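Local coordinates for prepilin-like protein (PDB 6QVF) that probably acts as a pilin-like DNA receptor at the tip of a type IV pilus during natural transformation of Thermus thermophilus, at residues S5-A8 / R9-T12; Y59-D62 / Y63-C67; E33-P36 / A37-Y41. All coordinates share one frame; numbering follows the deposited sequence.

In the fold
The three local contacts differ in depth and chemistry. Interaction 1, a surface contact near the start of helix 2-30, relies on backbone bonds, with Arg-9 and Phe-10 folded back over the preceding turn. Interaction 2, likewise within one helix, 59-66, is buried near the centre of the chain and combines aromatic packing with an aspartate ion-paired to two arginines. Interaction 3 is a surface turn leaving strand 32-35, held by a backbone bond and a serine hydroxyl. Interactions 1 and 3 lie on opposite sides of the chain's centre, about 47 Å apart between centres. Interactions 2 and 3 touch directly: Tyr-59 OH meets Glu-33 OE1 at 2.8 Å, a probable hydrogen bond.

Interaction 1: residues S5-A8 / R9-T12; sequences SAQA and RFAT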
ATOM      1  N   SER B   5       2.732  22.910 -13.879  1.00 33.64           N
ATOM      2  CA  SER B   5       4.129  22.501 -13.888  1.00 35.22           C
ATOM      3  C   SER B   5       4.678  22.428 -12.457  1.00 31.45           C
ATOM      4  O   SER B   5       5.386  21.488 -12.095  1.00 34.31           O
ATOM      5  CB  SER B   5       4.964  23.445 -14.688  1.00 42.28           C
ATOM      6  OG  SER B   5       4.665  23.336 -16.064  1.00 51.62           O
ATOM      7  N   ALA B   6       4.367  23.455 -11.675  1.00 30.28           N
ATOM      8  CA  ALA B   6       4.856  23.611 -10.329  1.00 34.65           C
ATOM      9  C   ALA B   6       4.304  22.481  -9.452  1.00 32.34           C
ATOM     10  O   ALA B   6       5.060  21.825  -8.696  1.00 28.45           O
ATOM     11  CB  ALA B   6       4.479  24.980  -9.801  1.00 36.68           C
ATOM     12  N   GLN B   7       2.995  22.225  -9.578  1.00 28.71           N
ATOM     13  CA  GLN B   7       2.357  21.223  -8.768  1.00 28.96           C
ATOM     14  C   GLN B   7       2.924  19.856  -9.137  1.00 27.46           C
ATOM     15  O   GLN B   7       3.114  19.041  -8.260  1.00 27.29           O
ATOM     16  CB  GLN B   7       0.843  21.228  -8.958  1.00 28.92           C
ATOM     17  CG  GLN B   7       0.121  22.398  -8.330  1.00 31.90           C
ATOM     18  CD  GLN B   7       0.104  22.341  -6.827  1.00 34.53           C
ATOM     19  OE1 GLN B   7      -0.564  21.509  -6.203  1.00 39.43           O
ATOM     20  NE2 GLN B   7       0.866  23.228  -6.234  1.00 36.71           N
ATOM     21  N   ALA B   8       3.212  19.618 -10.418  1.00 23.60           N
ATOM     22  CA  ALA B   8       3.781  18.317 -10.831  1.00 27.66           C
ATOM     23  C   ALA B   8       5.167  18.118 -10.202  1.00 28.11           C
ATOM     24  O   ALA B   8       5.538  17.018  -9.800  1.00 27.75           O
ATOM     25  CB  ALA B   8       3.835  18.193 -12.335  1.00 30.96           C
ATOM     26  N   ARG B   9       5.936  19.194 -10.082  1.00 30.57           N
ATOM     27  CA  ARG B   9       7.249  19.119  -9.489  1.00 29.56           C
ATOM     28  C   ARG B   9       7.126  18.820  -7.995  1.00 25.08           C
ATOM     29  O   ARG B   9       7.856  17.981  -7.472  1.00 27.19           O
ATOM     30  CB  ARG B   9       8.018  20.420  -9.702  1.00 33.32           C
ATOM     31  CG  ARG B   9       8.766  20.465 -11.021  1.00 37.96           C
ATOM     32  CD  ARG B   9       9.734  21.639 -11.054  1.00 49.01           C
ATOM     33  NE  ARG B   9       9.101  22.884 -10.619  1.00 53.03           N
ATOM     34  CZ  ARG B   9       8.507  23.739 -11.442  1.00 57.51           C
ATOM     35  NH1 ARG B   9       8.461  23.444 -12.725  1.00 59.84           N
ATOM     36  NH2 ARG B   9       7.989  24.877 -10.997  1.00 53.64           N
ATOM     37  N   PHE B  10       6.215  19.521  -7.323  1.00 24.91           N
ATOM     38  CA  PHE B  10       5.961  19.312  -5.898  1.00 25.14           C
ATOM     39  C   PHE B  10       5.473  17.875  -5.667  1.00 26.33           C
ATOM     40  O   PHE B  10       5.841  17.231  -4.678  1.00 23.52           O
ATOM     41  CB  PHE B  10       4.927  20.291  -5.352  1.00 26.67           C
ATOM     42  CG  PHE B  10       5.332  21.739  -5.432  1.00 27.75           C
ATOM     43  CD1 PHE B  10       6.650  22.118  -5.234  1.00 28.92           C
ATOM     44  CD2 PHE B  10       4.390  22.716  -5.687  1.00 30.60           C
ATOM     45  CE1 PHE B  10       7.017  23.454  -5.310  1.00 35.40           C
ATOM     46  CE2 PHE B  10       4.758  24.043  -5.767  1.00 33.26           C
ATOM     47  CZ  PHE B  10       6.068  24.411  -5.578  1.00 38.69           C
ATOM     48  N   ALA B  11       4.660  17.361  -6.589  1.00 22.10           N
ATOM     49  CA  ALA B  11       4.175  15.956  -6.436  1.00 23.62           C
ATOM     50  C   ALA B  11       5.328  14.957  -6.588  1.00 20.58           C
ATOM     51  O   ALA B  11       5.418  13.962  -5.868  1.00 21.73           O
ATOM     52  CB  ALA B  11       3.118  15.643  -7.451  1.00 22.57           C
ATOM     53  N   THR B  12       6.232  15.221  -7.523  1.00 21.63           N
ATOM     54  CA  THR B  12       7.406  14.390  -7.716  1.00 21.41           C
ATOM     55  C   THR B  12       8.270  14.399  -6.447  1.00 23.12           C
ATOM     56  O   THR B  12       8.754  13.360  -5.996  1.00 19.99           O
ATOM     57  CB  THR B  12       8.237  14.903  -8.899  1.00 26.17           C
ATOM     58  OG1 THR B  12       7.508  14.671 -10.103  1.00 28.42           O
ATOM     59  CG2 THR B  12       9.578  14.216  -8.996  1.00 28.73           C
TER
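The carbonyl oxygen of Ala-6 serves Phe-10 twice. Phe-10 N donates to Ala-6 O at 2.9 Å, in the carbonyl plane and nearly straight at 166°, while the phenyl ring of the same residue lies over that oxygen, Ala-6 O sitting 3.1 Å above the ring plane and off toward its rim. This follows from the first torsion of Phe-10, which sets CG anti to its carbonyl carbon and sends the ring back along the preceding turn. At the ring edge, in its plane, comes the amide of Gln-7, with NE2 3.6 Å from Phe-10 CD2 and the amide turned 78° against the ring. Ala-6 CB adds a looser apolar touch to Phe-10 CE2.

Arg-9 also reaches backward. A bend at chi3 (-48°) folds its chain so that one guanidinium face rests on the helix backbone: Arg-9 NH2 is 3.4 Å from Ala-6 CA, and Ser-5 O lies beneath the same face. Arg-9 N donates a hydrogen bond to Ser-5 O at 3.1 Å. The next two backbone bonds, Ala-11 N to Gln-7 O at 2.8 Å and Thr-12 N to Ala-8 O at 3.0 Å, carry the pattern forward.

Farther out, Gln-7 NE2 also makes a weak hydrogen bond to Arg-128 O, which may help to orient the amide, and the Phe-10 ring meets His-126 and touches Pro-130. Tyr-144 of the second subunit packs on Gln-7. The successive i to i+4 bonds are those of a regular alpha helix, here the long N-terminal helix 2-30 characteristic of type IV pilins.

Interaction 2: residues Y59-D62 / Y63-C67; sequences YFVD and YYFSC
Ser-66 and Asp-62 are joined by a short side-chain-to-backbone hydrogen bond: the hydroxyl Ser-66 OG donates to the backbone oxygen Asp-62 O at 2.6 Å. The hydroxyl owes its place to a first torsion of -57°, which turns OG beside its own backbone N and back along the helix. The same oxygen also receives a weak bond from Ser-66 N, bent to 127°, so the hydroxyl supports a backbone bond that is weak at this last turn. With an alanine in place of Ser-66 the hydroxyl is gone, and Asp-62 O is likely to lose its shorter bond and keep, within this helix turn, the weak one from Ser-66 N, letting the turn fray more easily. The carboxylate of Asp-62 is buried but answered by charge: OD1 forms a salt bridge with Arg-78 and OD2 another with Arg-86, an environment likely to favour its ionised form.

Upstream the backbone bonds are straighter, running from Tyr-63 N to Tyr-59 O, from Tyr-64 N to Phe-60 O and from Phe-65 N to Val-61 O. Around them the packing is largely aromatic. Phe-60 and Tyr-64 run side by side in the same direction, CE1 of Phe-60 lying 4.0 Å from Tyr-64 CB. Val-61 brings CG1 to within 3.8 Å of Phe-65 CD2. Over the centre of one face of the Phe-65 ring stands CD2 of Tyr-64, 3.6 Å above the plane.

Phe-60 and Tyr-64 both press on Val-118 of strand 117-125, while Phe-60 also meets Val-29, and Tyr-63 meets Glu-28, on helix 2-30. Just past the helix, Cys-67 is tied by its disulfide to Cys-91 and by a backbone bond to Gly-108 at the end of strand 100-108.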
ATOM      1  N   TYR B  59      13.963  -8.489  13.851  1.00 15.11           N
ATOM      2  CA  TYR B  59      13.181  -7.355  14.315  1.00 16.15           C
ATOM      3  C   TYR B  59      11.723  -7.473  13.844  1.00 15.00           C
ATOM      4  O   TYR B  59      10.857  -6.803  14.401  1.00 14.35           O
ATOM      5  CB  TYR B  59      13.804  -6.033  13.869  1.00 16.87           C
ATOM      6  CG  TYR B  59      14.963  -5.577  14.715  1.00 18.51           C
ATOM      7  CD1 TYR B  59      16.148  -6.294  14.740  1.00 20.33           C
ATOM      8  CD2 TYR B  59      14.842  -4.516  15.584  1.00 21.35           C
ATOM      9  CE1 TYR B  59      17.221  -5.891  15.525  1.00 22.76           C
ATOM     10  CE2 TYR B  59      15.913  -4.082  16.356  1.00 25.74           C
ATOM     11  CZ  TYR B  59      17.097  -4.799  16.360  1.00 24.97           C
ATOM     12  OH  TYR B  59      18.150  -4.416  17.153  1.00 29.30           O
ATOM     13  N   PHE B  60      11.488  -8.240  12.783  1.00 13.19           N
ATOM     14  CA  PHE B  60      10.121  -8.485  12.312  1.00 13.57           C
ATOM     15  C   PHE B  60       9.226  -8.838  13.508  1.00 15.36           C
ATOM     16  O   PHE B  60       8.082  -8.368  13.633  1.00 15.33           O
ATOM     17  CB  PHE B  60      10.108  -9.575  11.248  1.00 15.47           C
ATOM     18  CG  PHE B  60       8.734  -9.880  10.736  1.00 15.51           C
ATOM     19  CD1 PHE B  60       7.879 -10.718  11.444  1.00 16.69           C
ATOM     20  CD2 PHE B  60       8.284  -9.262   9.586  1.00 17.51           C
ATOM     21  CE1 PHE B  60       6.584 -10.940  10.990  1.00 19.85           C
ATOM     22  CE2 PHE B  60       7.004  -9.541   9.110  1.00 19.29           C
ATOM     23  CZ  PHE B  60       6.168 -10.358   9.816  1.00 20.68           C
ATOM     24  N   VAL B  61       9.730  -9.721  14.369  1.00 13.95           N
ATOM     25  CA  VAL B  61       8.945 -10.183  15.528  1.00 14.72           C
ATOM     26  C   VAL B  61       8.611  -9.021  16.456  1.00 15.02           C
ATOM     27  O   VAL B  61       7.469  -8.885  16.918  1.00 14.67           O
ATOM     28  CB  VAL B  61       9.698 -11.293  16.279  1.00 14.59           C
ATOM     29  CG1 VAL B  61       8.952 -11.775  17.518  1.00 16.62           C
ATOM     30  CG2 VAL B  61      10.022 -12.455  15.361  1.00 16.85           C
ATOM     31  N   ASP B  62       9.608  -8.190  16.764  1.00 16.14           N
ATOM     32  CA  ASP B  62       9.426  -7.064  17.637  1.00 15.71           C
ATOM     33  C   ASP B  62       8.376  -6.108  17.071  1.00 13.73           C
ATOM     34  O   ASP B  62       7.454  -5.704  17.780  1.00 15.34           O
ATOM     35  CB  ASP B  62      10.739  -6.342  17.910  1.00 15.34           C
ATOM     36  CG  ASP B  62      11.738  -7.320  18.498  1.00 18.29           C
ATOM     37  OD1 ASP B  62      11.617  -7.608  19.699  1.00 19.41           O
ATOM     38  OD2 ASP B  62      12.566  -7.851  17.718  1.00 18.02           O
ATOM     39  N   TYR B  63       8.493  -5.778  15.795  1.00 13.33           N
ATOM     40  CA  TYR B  63       7.530  -4.821  15.225  1.00 14.44           C
ATOM     41  C   TYR B  63       6.136  -5.455  15.139  1.00 15.47           C
ATOM     42  O   TYR B  63       5.127  -4.769  15.418  1.00 15.62           O
ATOM     43  CB  TYR B  63       7.985  -4.325  13.852  1.00 14.56           C
ATOM     44  CG  TYR B  63       9.069  -3.278  13.953  1.00 15.35           C
ATOM     45  CD1 TYR B  63       8.766  -1.990  14.348  1.00 16.71           C
ATOM     46  CD2 TYR B  63      10.388  -3.562  13.619  1.00 16.54           C
ATOM     47  CE1 TYR B  63       9.747  -1.031  14.493  1.00 17.43           C
ATOM     48  CE2 TYR B  63      11.372  -2.605  13.733  1.00 18.26           C
ATOM     49  CZ  TYR B  63      11.054  -1.335  14.159  1.00 20.86           C
ATOM     50  OH  TYR B  63      12.043  -0.401  14.256  1.00 22.37           O
ATOM     51  N   TYR B  64       6.052  -6.713  14.695  1.00 13.55           N
ATOM     52  CA  TYR B  64       4.771  -7.399  14.524  1.00 13.34           C
ATOM     53  C   TYR B  64       3.987  -7.422  15.842  1.00 16.57           C
ATOM     54  O   TYR B  64       2.804  -7.082  15.843  1.00 14.25           O
ATOM     55  CB  TYR B  64       4.953  -8.819  13.986  1.00 13.99           C
ATOM     56  CG  TYR B  64       3.641  -9.535  13.788  1.00 13.65           C
ATOM     57  CD1 TYR B  64       2.833  -9.284  12.697  1.00 14.25           C
ATOM     58  CD2 TYR B  64       3.145 -10.401  14.754  1.00 17.13           C
ATOM     59  CE1 TYR B  64       1.589  -9.877  12.546  1.00 15.18           C
ATOM     60  CE2 TYR B  64       1.901 -10.992  14.607  1.00 17.93           C
ATOM     61  CZ  TYR B  64       1.115 -10.733  13.510  1.00 19.88           C
ATOM     62  OH  TYR B  64      -0.148 -11.267  13.412  1.00 19.59           O
ATOM     63  N   PHE B  65       4.633  -7.809  16.944  1.00 14.68           N
ATOM     64  CA  PHE B  65       3.948  -7.943  18.207  1.00 14.74           C
ATOM     65  C   PHE B  65       3.884  -6.631  19.011  1.00 16.11           C
ATOM     66  O   PHE B  65       3.082  -6.556  19.978  1.00 17.29           O
ATOM     67  CB  PHE B  65       4.567  -9.068  19.040  1.00 15.22           C
ATOM     68  CG  PHE B  65       4.232 -10.427  18.486  1.00 15.61           C
ATOM     69  CD1 PHE B  65       2.956 -10.950  18.611  1.00 15.82           C
ATOM     70  CD2 PHE B  65       5.200 -11.194  17.862  1.00 15.57           C
ATOM     71  CE1 PHE B  65       2.649 -12.206  18.114  1.00 16.57           C
ATOM     72  CE2 PHE B  65       4.880 -12.437  17.361  1.00 17.12           C
ATOM     73  CZ  PHE B  65       3.619 -12.949  17.485  1.00 18.71           C
ATOM     74  N   SER B  66       4.668  -5.605  18.662  1.00 15.19           N
ATOM     75  CA  SER B  66       4.684  -4.376  19.454  1.00 16.20           C
ATOM     76  C   SER B  66       3.794  -3.286  18.877  1.00 16.83           C
ATOM     77  O   SER B  66       3.490  -2.366  19.585  1.00 17.60           O
ATOM     78  CB  SER B  66       6.070  -3.818  19.604  1.00 15.88           C
ATOM     79  OG  SER B  66       6.943  -4.781  20.198  1.00 17.62           O
ATOM     80  N   CYS B  67       3.425  -3.387  17.597  1.00 16.05           N
ATOM     81  CA  CYS B  67       2.883  -2.247  16.876  1.00 14.86           C
ATOM     82  C   CYS B  67       1.522  -2.592  16.300  1.00 15.93           C
ATOM     83  O   CYS B  67       1.402  -3.592  15.600  1.00 15.99           O
ATOM     84  CB  CYS B  67       3.812  -1.857  15.749  1.00 16.79           C
ATOM     85  SG  CYS B  67       5.418  -1.259  16.306  1.00 18.31           S
TER

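Interaction 3: residues E33-P36 / A37-Y41; sequences EIVP and ALSPY
The flat peptide carbonyl of Pro-36 is approached over its face by Ser-39 N: the bond from Ser-39 N to Pro-36 O is 2.9 Å long and 162° at the hydrogen, yet the donor stands 53° out of the carbonyl plane, so it does not lie on a lone pair. This bond closes a type I beta turn from Pro-36 to Ser-39. The other flat group, the Tyr-41 ring, carries Pro-40 CG over the centre of one face, 3.8 Å above its plane.

Both CB and OG of Ser-39 lie against Val-35. Ser-39 CB comes within 3.5 Å of Val-35 CG2, tighter than usual van der Waals contact; the methyl that makes it is the one between the valine's backbone N and carbonyl carbon. With OG anti to the backbone N (chi1 174°), Ser-39 OG also accepts from Tyr-41 N at 3.0 Å, forming an ST turn that helps to fix the rotation of the side chain.

A type I turn and an ST turn that meet at Ser-39 thus lead the chain away from strand 32-35, an edge strand, within this chain, of its three-stranded antiparallel sheet. Val-35 and Ala-37 pack on Trp-55, and Tyr-41 O accepts a hydrogen bond from Ser-57 OG, pinning the loop to strand 55-58.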
ATOM      1  N   GLU B  33      19.775  -9.522  13.511  1.00 20.97           N
ATOM      2  CA  GLU B  33      21.015  -9.377  14.273  1.00 22.37           C
ATOM      3  C   GLU B  33      21.369 -10.733  14.871  1.00 22.28           C
ATOM      4  O   GLU B  33      20.475 -11.556  15.177  1.00 22.42           O
ATOM      5  CB  GLU B  33      20.730  -8.280  15.300  1.00 31.44           C
ATOM      6  CG  GLU B  33      21.680  -8.085  16.436  1.00 37.93           C
ATOM      7  CD  GLU B  33      21.172  -7.055  17.426  1.00 44.28           C
ATOM      8  OE1 GLU B  33      20.368  -6.178  17.032  1.00 36.43           O
ATOM      9  OE2 GLU B  33      21.578  -7.126  18.599  1.00 48.19           O
ATOM     10  N   ILE B  34      22.663 -10.970  15.040  1.00 23.53           N
ATOM     11  CA  ILE B  34      23.137 -12.168  15.688  1.00 23.25           C
ATOM     12  C   ILE B  34      23.208 -11.906  17.194  1.00 25.07           C
ATOM     13  O   ILE B  34      23.738 -10.882  17.642  1.00 26.63           O
ATOM     14  CB  ILE B  34      24.514 -12.570  15.126  1.00 26.20           C
ATOM     15  CG1 ILE B  34      24.485 -12.775  13.619  1.00 29.34           C
ATOM     16  CG2 ILE B  34      25.015 -13.813  15.834  1.00 25.89           C
ATOM     17  CD1 ILE B  34      23.404 -13.701  13.143  1.00 30.52           C
ATOM     18  N   VAL B  35      22.691 -12.856  17.975  1.00 25.11           N
ATOM     19  CA  VAL B  35      22.643 -12.730  19.416  1.00 25.52           C
ATOM     20  C   VAL B  35      23.068 -14.062  20.027  1.00 23.88           C
ATOM     21  O   VAL B  35      22.953 -15.117  19.413  1.00 23.18           O
ATOM     22  CB  VAL B  35      21.243 -12.309  19.915  1.00 25.12           C
ATOM     23  CG1 VAL B  35      20.783 -10.995  19.281  1.00 24.75           C
ATOM     24  CG2 VAL B  35      20.203 -13.408  19.694  1.00 26.09           C
ATOM     25  N   PRO B  36      23.541 -14.046  21.283  1.00 27.73           N
ATOM     26  CA  PRO B  36      23.923 -15.281  21.968  1.00 28.90           C
ATOM     27  C   PRO B  36      22.690 -16.077  22.401  1.00 29.30           C
ATOM     28  O   PRO B  36      21.566 -15.535  22.415  1.00 27.43           O
ATOM     29  CB  PRO B  36      24.755 -14.806  23.160  1.00 30.88           C
ATOM     30  CG  PRO B  36      24.388 -13.377  23.372  1.00 32.33           C
ATOM     31  CD  PRO B  36      23.867 -12.842  22.047  1.00 28.28           C
ATOM     32  N   ALA B  37      22.908 -17.352  22.743  1.00 27.90           N
ATOM     33  CA  ALA B  37      21.832 -18.285  23.131  1.00 28.53           C
ATOM     34  C   ALA B  37      21.068 -17.789  24.359  1.00 28.99           C
ATOM     35  O   ALA B  37      19.917 -18.185  24.539  1.00 34.07           O
ATOM     36  CB  ALA B  37      22.401 -19.654  23.381  1.00 30.32           C
ATOM     37  N   LEU B  38      21.685 -16.928  25.181  1.00 27.93           N
ATOM     38  CA  LEU B  38      21.021 -16.416  26.379  1.00 32.25           C
ATOM     39  C   LEU B  38      20.157 -15.180  26.072  1.00 31.41           C
ATOM     40  O   LEU B  38      19.479 -14.698  26.964  1.00 33.25           O
ATOM     41  CB  LEU B  38      22.064 -16.114  27.459  1.00 39.08           C
ATOM     42  CG  LEU B  38      22.684 -17.355  28.113  1.00 40.84           C
ATOM     43  CD1 LEU B  38      23.845 -16.991  29.016  1.00 43.29           C
ATOM     44  CD2 LEU B  38      21.646 -18.133  28.892  1.00 44.04           C
ATOM     45  N   SER B  39      20.191 -14.662  24.832  1.00 27.20           N
ATOM     46  CA  SER B  39      19.410 -13.460  24.489  1.00 27.30           C
ATOM     47  C   SER B  39      17.918 -13.746  24.575  1.00 24.16           C
ATOM     48  O   SER B  39      17.426 -14.767  24.064  1.00 26.87           O
ATOM     49  CB  SER B  39      19.732 -12.922  23.121  1.00 27.81           C
ATOM     50  OG  SER B  39      18.852 -11.844  22.797  1.00 24.04           O
ATOM     51  N   PRO B  40      17.151 -12.830  25.204  1.00 24.64           N
ATOM     52  CA  PRO B  40      15.693 -12.940  25.218  1.00 26.18           C
ATOM     53  C   PRO B  40      15.083 -12.729  23.830  1.00 23.44           C
ATOM     54  O   PRO B  40      13.900 -13.064  23.643  1.00 21.53           O
ATOM     55  CB  PRO B  40      15.241 -11.821  26.162  1.00 29.41           C
ATOM     56  CG  PRO B  40      16.365 -10.792  26.068  1.00 33.20           C
ATOM     57  CD  PRO B  40      17.626 -11.609  25.876  1.00 26.65           C
ATOM     58  N   TYR B  41      15.901 -12.235  22.875  1.00 22.54           N
ATOM     59  CA  TYR B  41      15.388 -11.899  21.535  1.00 20.98           C
ATOM     60  C   TYR B  41      15.761 -12.940  20.485  1.00 21.20           C
ATOM     61  O   TYR B  41      15.541 -12.739  19.296  1.00 19.63           O
ATOM     62  CB  TYR B  41      15.871 -10.506  21.129  1.00 21.27           C
ATOM     63  CG  TYR B  41      15.685  -9.458  22.183  1.00 22.16           C
ATOM     64  CD1 TYR B  41      14.454  -9.253  22.790  1.00 20.62           C
ATOM     65  CD2 TYR B  41      16.722  -8.631  22.545  1.00 25.11           C
ATOM     66  CE1 TYR B  41      14.267  -8.281  23.747  1.00 22.89           C
ATOM     67  CE2 TYR B  41      16.546  -7.635  23.485  1.00 25.21           C
ATOM     68  CZ  TYR B  41      15.328  -7.483  24.112  1.00 26.63           C
ATOM     69  OH  TYR B  41      15.130  -6.536  25.064  1.00 27.66           O
TER